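Putative OmpA family lipoprotein (Burkholderia cenocepacia, PDB 5LKW) probably acts in the Tol-Pal system, which supports outer-membrane invagination at cell division and membrane integrity, its OmpA-like domain binding diaminopimelic acid. Local coordinates at residues P33-H38 with R77-L82. Residues are numbered along the deposited sequence; the frame is centred on the assembly and turned at random.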
ATOM      1  N   PRO A  33      -2.945   3.612  13.059  1.00 29.25           N
ATOM      2  CA  PRO A  33      -3.585   4.936  12.909  1.00 30.01           C
ATOM      3  C   PRO A  33      -3.675   5.460  11.466  1.00 30.45           C
ATOM      4  O   PRO A  33      -4.685   6.087  11.089  1.00 30.01           O
ATOM      5  CB  PRO A  33      -2.719   5.859  13.794  1.00 29.96           C
ATOM      6  CG  PRO A  33      -2.008   4.937  14.735  1.00 28.86           C
ATOM      7  CD  PRO A  33      -1.785   3.658  13.968  1.00 29.46           C
ATOM      8  N   LEU A  34      -2.653   5.177  10.652  1.00 30.42           N
ATOM      9  CA  LEU A  34      -2.719   5.498   9.225  1.00 30.27           C
ATOM     10  C   LEU A  34      -3.864   4.762   8.486  1.00 29.75           C
ATOM     11  O   LEU A  34      -4.601   5.379   7.695  1.00 29.69           O
ATOM     12  CB  LEU A  34      -1.352   5.261   8.568  1.00 30.95           C
ATOM     13  CG  LEU A  34      -1.170   5.592   7.081  1.00 31.87           C
ATOM     14  CD1 LEU A  34      -1.437   7.102   6.839  1.00 34.54           C
ATOM     15  CD2 LEU A  34       0.253   5.170   6.647  1.00 31.90           C
ATOM     16  N   MET A  35      -4.037   3.472   8.773  1.00 30.09           N
ATOM     17  CA  MET A  35      -5.142   2.686   8.201  1.00 29.76           C
ATOM     18  C   MET A  35      -6.512   3.303   8.625  1.00 30.94           C
ATOM     19  O   MET A  35      -7.472   3.356   7.834  1.00 29.62           O
ATOM     20  CB  MET A  35      -5.087   1.213   8.674  1.00 29.47           C
ATOM     21  CG  MET A  35      -3.906   0.277   8.155  1.00 30.02           C
ATOM     22  SD  MET A  35      -3.820   0.169   6.368  1.00 30.06           S
ATOM     23  CE  MET A  35      -2.966   1.723   5.975  1.00 26.54           C
ATOM     24  N   GLN A  36      -6.573   3.751   9.880  1.00 31.40           N
ATOM     25  CA  GLN A  36      -7.769   4.348  10.468  1.00 32.23           C
ATOM     26  C   GLN A  36      -8.095   5.671   9.808  1.00 33.36           C
ATOM     27  O   GLN A  36      -9.259   5.943   9.467  1.00 32.67           O
ATOM     28  CB  GLN A  36      -7.575   4.488  11.981  1.00 32.80           C
ATOM     29  CG  GLN A  36      -7.297   3.108  12.566  1.00 36.69           C
ATOM     30  CD  GLN A  36      -7.405   2.990  14.063  1.00 43.70           C
ATOM     31  OE1 GLN A  36      -6.413   3.217  14.784  1.00 48.41           O
ATOM     32  NE2 GLN A  36      -8.587   2.553  14.550  1.00 44.18           N
ATOM     33  N   GLN A  37      -7.061   6.485   9.600  1.00 33.36           N
ATOM     34  CA  GLN A  37      -7.259   7.721   8.894  1.00 33.95           C
ATOM     35  C   GLN A  37      -7.799   7.483   7.498  1.00 32.46           C
ATOM     36  O   GLN A  37      -8.856   8.038   7.127  1.00 31.66           O
ATOM     37  CB  GLN A  37      -5.986   8.558   8.879  1.00 34.04           C
ATOM     38  CG  GLN A  37      -5.958   9.590   9.998  1.00 40.16           C
ATOM     39  CD  GLN A  37      -4.665   9.577  10.800  1.00 48.19           C
ATOM     40  OE1 GLN A  37      -3.778   8.740  10.581  1.00 51.01           O
ATOM     41  NE2 GLN A  37      -4.555  10.509  11.752  1.00 49.31           N
ATOM     42  N   HIS A  38      -7.096   6.665   6.723  1.00 30.41           N
ATOM     43  CA  HIS A  38      -7.593   6.367   5.380  1.00 31.01           C
ATOM     44  C   HIS A  38      -8.987   5.749   5.345  1.00 30.48           C
ATOM     45  O   HIS A  38      -9.800   6.176   4.529  1.00 29.81           O
ATOM     46  CB  HIS A  38      -6.572   5.618   4.529  1.00 29.71           C
ATOM     47  CG  HIS A  38      -5.482   6.515   4.022  1.00 30.60           C
ATOM     48  ND1 HIS A  38      -4.312   6.738   4.724  1.00 30.78           N
ATOM     49  CD2 HIS A  38      -5.416   7.300   2.918  1.00 28.87           C
ATOM     50  CE1 HIS A  38      -3.556   7.586   4.049  1.00 26.76           C
ATOM     51  NE2 HIS A  38      -4.208   7.952   2.959  1.00 31.10           N
ATOM     52  N   ARG A  77      -5.505  -3.708   2.054  1.00 23.08           N
ATOM     53  CA  ARG A  77      -6.969  -3.783   1.763  1.00 25.07           C
ATOM     54  C   ARG A  77      -7.696  -4.434   2.934  1.00 24.11           C
ATOM     55  O   ARG A  77      -8.640  -3.870   3.478  1.00 25.21           O
ATOM     56  CB  ARG A  77      -7.233  -4.532   0.433  1.00 24.52           C
ATOM     57  CG  ARG A  77      -8.761  -4.616   0.028  1.00 26.16           C
ATOM     58  CD  ARG A  77      -9.037  -5.687  -1.010  1.00 29.07           C
ATOM     59  NE  ARG A  77      -8.761  -6.978  -0.383  1.00 31.08           N
ATOM     60  CZ  ARG A  77      -8.489  -8.119  -1.010  1.00 30.87           C
ATOM     61  NH1 ARG A  77      -8.459  -8.196  -2.340  1.00 31.40           N
ATOM     62  NH2 ARG A  77      -8.229  -9.198  -0.273  1.00 31.23           N
ATOM     63  N   ARG A  78      -7.186  -5.579   3.381  1.00 24.52           N
ATOM     64  CA  ARG A  78      -7.752  -6.302   4.503  1.00 25.82           C
ATOM     65  C   ARG A  78      -7.808  -5.465   5.782  1.00 26.77           C
ATOM     66  O   ARG A  78      -8.841  -5.431   6.487  1.00 26.12           O
ATOM     67  CB  ARG A  78      -6.948  -7.590   4.727  1.00 25.77           C
ATOM     68  CG  ARG A  78      -7.050  -8.158   6.129  1.00 28.90           C
ATOM     69  CD  ARG A  78      -6.617  -9.628   6.171  1.00 29.15           C
ATOM     70  NE  ARG A  78      -5.169  -9.733   6.267  1.00 35.77           N
ATOM     71  CZ  ARG A  78      -4.352 -10.096   5.274  1.00 37.21           C
ATOM     72  NH1 ARG A  78      -4.819 -10.413   4.066  1.00 35.38           N
ATOM     73  NH2 ARG A  78      -3.042 -10.138   5.503  1.00 37.85           N
ATOM     74  N   ALA A  79      -6.705  -4.789   6.105  1.00 27.30           N
ATOM     75  CA  ALA A  79      -6.677  -3.876   7.260  1.00 27.94           C
ATOM     76  C   ALA A  79      -7.692  -2.771   7.131  1.00 27.81           C
ATOM     77  O   ALA A  79      -8.235  -2.317   8.132  1.00 27.72           O
ATOM     78  CB  ALA A  79      -5.277  -3.247   7.441  1.00 28.13           C
ATOM     79  N   MET A  80      -7.926  -2.279   5.912  1.00 28.15           N
ATOM     80  CA  MET A  80      -8.986  -1.269   5.764  1.00 28.86           C
ATOM     81  C   MET A  80     -10.386  -1.896   5.711  1.00 28.39           C
ATOM     82  O   MET A  80     -11.304  -1.352   6.281  1.00 29.61           O
ATOM     83  CB  MET A  80      -8.714  -0.285   4.605  1.00 29.43           C
ATOM     84  CG  MET A  80      -7.464   0.596   4.860  1.00 28.51           C
ATOM     85  SD  MET A  80      -7.381   2.083   3.830  1.00 28.11           S
ATOM     86  CE  MET A  80      -7.216   1.424   2.185  1.00 29.19           C
ATOM     87  N   ALA A  81     -10.515  -3.056   5.079  1.00 28.18           N
ATOM     88  CA  ALA A  81     -11.748  -3.879   5.114  1.00 29.45           C
ATOM     89  C   ALA A  81     -12.269  -4.063   6.512  1.00 30.16           C
ATOM     90  O   ALA A  81     -13.432  -3.771   6.803  1.00 30.80           O
ATOM     91  CB  ALA A  81     -11.508  -5.252   4.490  1.00 28.80           C
ATOM     92  N   LEU A  82     -11.374  -4.523   7.376  1.00 29.87           N
ATOM     93  CA  LEU A  82     -11.637  -4.699   8.795  1.00 30.98           C
ATOM     94  C   LEU A  82     -12.109  -3.447   9.491  1.00 31.65           C
ATOM     95  O   LEU A  82     -12.888  -3.539  10.447  1.00 32.72           O
ATOM     96  CB  LEU A  82     -10.387  -5.226   9.508  1.00 30.08           C
ATOM     97  CG  LEU A  82     -10.432  -6.736   9.423  1.00 31.59           C
ATOM     98  CD1 LEU A  82      -9.106  -7.345   9.883  1.00 28.75           C
ATOM     99  CD2 LEU A  82     -11.632  -7.245  10.269  1.00 30.72           C
TER
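His38 touches Met80 through its CB, which lies 3.7 Å from Met80 SD, while its imidazole is turned away from helix 62-82 and meets Leu34 O at its edge, in the ring plane. This is helix-helix packing in the OmpA-like domain of Pal, whose two long helices lie against a mixed beta-sheet. The segment axes pass 9.3 Å apart at a signed crossing angle of -64°. Such an approach suits the small Ala79, which faces helix 32-44 with nothing bulkier than a methyl group.

Met35 and Met80 carry most of the contact. In Met35, CG stands anti to the carbonyl carbon (chi1 -69°), and further bends at chi2 and chi3 set SD against both Ala79 and Met80 while the terminal methyl turns back toward helix 32-44. Met35 CG comes to 3.8 Å from Ala79 CB. Met35 SD rests against the same methyl and lies 4.0 Å from Met80 CG. The two methionine side chains cross at about a right angle. Methionine's unbranched, flexible chain lets each sulfur settle in the buried contact between the helices. Beyond the pair, Met80 also touches Ile52 and Met90 on the sheet, so it joins helix 32-44 to strands 50-55 and 90-96, which pack against helix 62-82, and Met35 reaches Leu83.

Histidine suits its place because an apolar CB can join the packing while the ring nitrogens serve backbone oxygens, one in its own helix and one in the N-terminal segment. NE2 makes a weak hydrogen bond to Leu13 O in that segment. At the other nitrogen, His38 ND1 donates to Leu34 O over 3.3 Å; that oxygen also accepts the helical bond from His38 N, and the two donors arrive from opposite faces of the carbonyl plane.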